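Local coordinates for protein 3-hydroxyacyl-CoA dehydrogenase type-2 (Mycobacterium avium, PDB 3PPI) that probably oxidises the hydroxyl group of 3-hydroxyacyl-CoA thioesters to a ketone with a nicotinamide cofactor, as a short-chain dehydrogenase/reductase, at residues Lys26-Ala31 against Leu104-Val109. Residues are numbered along the deposited sequence; the frame is centred on the assembly and turned at random.
Sequences KQFEGA and LRYAVV
Tyr106 and Phe28 both set CG beside the backbone N and trans to the carbonyl carbon (chi1 -55° and -66°), and from these torsions the two rings meet in an offset edge-to-face (T-shaped) stack. The Phe28 edge, led by CD1 and CE1, comes over one face of Tyr106 near its rim, with the planes turned by 71°. The ring centroids lie 5.3 Å apart. Phe28 CD1 reaches Tyr106 CE2 at 3.7 Å. On the opposite face Arg105 CB sits 3.6 Å above the plane, leaving the phenol sandwiched between Arg105 CB and the Phe28 ring. Ala31 CB fills in at the ring's edge, 4.1 Å from Tyr106 CE2, and also touches Arg105 CD at 4.0 Å. At the far end Tyr106 OH lies 3.2 Å from Gln27 O, within hydrogen-bonding distance; the same carbonyl accepts a bond from Arg161. The extended Arg105 carries its guanidinium past this cluster to the carbonyls of Glu159 and Arg166. A type II turn from Phe28 to Ala31, closed by Ala31 N on Phe28 O at 3.0 Å, then leads the chain into strand 31-36, which pairs in parallel with strand 103-109. The packing thus lies where the N-terminal segment enters the central parallel sheet of a Rossmann fold, in the 3-2-1-4-5-6-7 strand order of short-chain dehydrogenases/reductases.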
ATOM      1  N   LYS A  26     -23.131  20.203 -15.444  1.00 43.38           N
ATOM      2  CA  LYS A  26     -23.074  19.697 -16.818  1.00 43.01           C
ATOM      3  C   LYS A  26     -22.904  18.164 -16.897  1.00 41.43           C
ATOM      4  O   LYS A  26     -23.561  17.511 -17.709  1.00 42.14           O
ATOM      5  CB  LYS A  26     -21.958  20.407 -17.601  1.00 43.10           C
ATOM      6  N   GLN A  27     -22.047  17.596 -16.047  1.00 38.90           N
ATOM      7  CA  GLN A  27     -21.860  16.140 -16.009  1.00 37.38           C
ATOM      8  C   GLN A  27     -23.212  15.402 -15.879  1.00 35.79           C
ATOM      9  O   GLN A  27     -23.408  14.349 -16.480  1.00 36.23           O
ATOM     10  CB  GLN A  27     -20.937  15.711 -14.848  1.00 36.84           C
ATOM     11  CG  GLN A  27     -19.429  16.093 -14.954  1.00 37.87           C
ATOM     12  CD  GLN A  27     -19.089  17.450 -14.306  1.00 39.98           C
ATOM     13  OE1 GLN A  27     -19.876  18.399 -14.365  1.00 42.54           O
ATOM     14  NE2 GLN A  27     -17.907  17.541 -13.694  1.00 39.79           N
ATOM     15  N   PHE A  28     -24.140  15.957 -15.104  1.00 33.40           N
ATOM     16  CA  PHE A  28     -25.354  15.232 -14.730  1.00 31.61           C
ATOM     17  C   PHE A  28     -26.590  15.512 -15.584  1.00 31.88           C
ATOM     18  O   PHE A  28     -27.611  14.849 -15.409  1.00 31.56           O
ATOM     19  CB  PHE A  28     -25.693  15.494 -13.265  1.00 30.82           C
ATOM     20  CG  PHE A  28     -24.676  14.951 -12.272  1.00 28.11           C
ATOM     21  CD1 PHE A  28     -23.677  14.053 -12.644  1.00 26.17           C
ATOM     22  CD2 PHE A  28     -24.765  15.314 -10.940  1.00 26.38           C
ATOM     23  CE1 PHE A  28     -22.767  13.555 -11.695  1.00 24.10           C
ATOM     24  CE2 PHE A  28     -23.872  14.821  -9.992  1.00 25.35           C
ATOM     25  CZ  PHE A  28     -22.874  13.940 -10.371  1.00 23.59           C
ATOM     26  N   GLU A  29     -26.504  16.467 -16.507  1.00 31.45           N
ATOM     27  CA  GLU A  29     -27.653  16.833 -17.340  1.00 32.13           C
ATOM     28  C   GLU A  29     -28.155  15.618 -18.127  1.00 31.47           C
ATOM     29  O   GLU A  29     -27.392  14.943 -18.815  1.00 31.36           O
ATOM     30  CB  GLU A  29     -27.307  17.994 -18.286  1.00 32.58           C
ATOM     31  N   GLY A  30     -29.430  15.308 -17.956  1.00 31.22           N
ATOM     32  CA  GLY A  30     -30.077  14.217 -18.688  1.00 31.14           C
ATOM     33  C   GLY A  30     -29.713  12.822 -18.199  1.00 29.40           C
ATOM     34  O   GLY A  30     -30.146  11.838 -18.777  1.00 29.29           O
ATOM     35  N   ALA A  31     -28.953  12.732 -17.119  1.00 27.43           N
ATOM     36  CA  ALA A  31     -28.402  11.444 -16.677  1.00 26.58           C
ATOM     37  C   ALA A  31     -29.136  10.867 -15.467  1.00 26.30           C
ATOM     38  O   ALA A  31     -29.845  11.579 -14.743  1.00 26.57           O
ATOM     39  CB  ALA A  31     -26.916  11.590 -16.365  1.00 24.59           C
ATOM     40  N   LEU A 104     -28.698   6.224 -18.033  1.00 27.91           N
ATOM     41  CA  LEU A 104     -27.899   5.689 -16.938  1.00 25.92           C
ATOM     42  C   LEU A 104     -26.440   5.944 -17.236  1.00 24.77           C
ATOM     43  O   LEU A 104     -25.918   5.452 -18.240  1.00 25.22           O
ATOM     44  CB  LEU A 104     -28.142   4.186 -16.774  1.00 25.59           C
ATOM     45  CG  LEU A 104     -27.322   3.470 -15.700  1.00 23.10           C
ATOM     46  CD1 LEU A 104     -27.532   4.098 -14.322  1.00 20.77           C
ATOM     47  CD2 LEU A 104     -27.704   1.997 -15.691  1.00 20.88           C
ATOM     48  N   ARG A 105     -25.781   6.716 -16.378  1.00 23.51           N
ATOM     49  CA  ARG A 105     -24.355   6.947 -16.542  1.00 23.15           C
ATOM     50  C   ARG A 105     -23.518   6.653 -15.291  1.00 21.63           C
ATOM     51  O   ARG A 105     -22.302   6.588 -15.386  1.00 20.87           O
ATOM     52  CB  ARG A 105     -24.113   8.375 -17.020  1.00 23.52           C
ATOM     53  CG  ARG A 105     -24.651   8.650 -18.423  1.00 25.22           C
ATOM     54  CD  ARG A 105     -24.186  10.041 -18.912  1.00 26.98           C
ATOM     55  NE  ARG A 105     -24.631  10.330 -20.273  1.00 28.67           N
ATOM     56  CZ  ARG A 105     -24.014   9.957 -21.398  1.00 29.59           C
ATOM     57  NH1 ARG A 105     -22.877   9.271 -21.380  1.00 27.75           N
ATOM     58  NH2 ARG A 105     -24.547  10.287 -22.571  1.00 29.89           N
ATOM     59  N   TYR A 106     -24.171   6.440 -14.147  1.00 21.33           N
ATOM     60  CA  TYR A 106     -23.500   6.369 -12.858  1.00 20.47           C
ATOM     61  C   TYR A 106     -24.104   5.330 -11.926  1.00 20.50           C
ATOM     62  O   TYR A 106     -25.305   5.116 -11.927  1.00 21.37           O
ATOM     63  CB  TYR A 106     -23.603   7.722 -12.169  1.00 20.64           C
ATOM     64  CG  TYR A 106     -23.083   8.870 -12.996  1.00 19.95           C
ATOM     65  CD1 TYR A 106     -21.725   9.045 -13.171  1.00 19.55           C
ATOM     66  CD2 TYR A 106     -23.949   9.762 -13.620  1.00 21.25           C
ATOM     67  CE1 TYR A 106     -21.226  10.084 -13.921  1.00 21.54           C
ATOM     68  CE2 TYR A 106     -23.463  10.812 -14.384  1.00 22.46           C
ATOM     69  CZ  TYR A 106     -22.091  10.964 -14.528  1.00 22.38           C
ATOM     70  OH  TYR A 106     -21.565  11.972 -15.271  1.00 24.30           O
ATOM     71  N   ALA A 107     -23.263   4.703 -11.110  1.00 19.66           N
ATOM     72  CA  ALA A 107     -23.750   3.856 -10.031  1.00 19.19           C
ATOM     73  C   ALA A 107     -22.841   4.023  -8.822  1.00 18.54           C
ATOM     74  O   ALA A 107     -21.633   4.221  -8.968  1.00 18.07           O
ATOM     75  CB  ALA A 107     -23.808   2.398 -10.469  1.00 18.48           C
ATOM     76  N   VAL A 108     -23.440   3.975  -7.633  1.00 18.33           N
ATOM     77  CA  VAL A 108     -22.694   3.903  -6.392  1.00 17.38           C
ATOM     78  C   VAL A 108     -23.134   2.614  -5.702  1.00 17.59           C
ATOM     79  O   VAL A 108     -24.306   2.451  -5.388  1.00 19.00           O
ATOM     80  CB  VAL A 108     -22.938   5.161  -5.496  1.00 17.50           C
ATOM     81  CG1 VAL A 108     -22.132   5.058  -4.227  1.00 15.68           C
ATOM     82  CG2 VAL A 108     -22.600   6.476  -6.279  1.00 17.26           C
ATOM     83  N   VAL A 109     -22.198   1.689  -5.502  1.00 17.71           N
ATOM     84  CA  VAL A 109     -22.493   0.370  -4.938  1.00 18.20           C
ATOM     85  C   VAL A 109     -22.252   0.459  -3.436  1.00 18.58           C
ATOM     86  O   VAL A 109     -21.124   0.341  -2.970  1.00 18.90           O
ATOM     87  CB  VAL A 109     -21.616  -0.712  -5.595  1.00 17.62           C
ATOM     88  CG1 VAL A 109     -22.027  -2.105  -5.131  1.00 19.12           C
ATOM     89  CG2 VAL A 109     -21.694  -0.610  -7.103  1.00 17.87           C
TER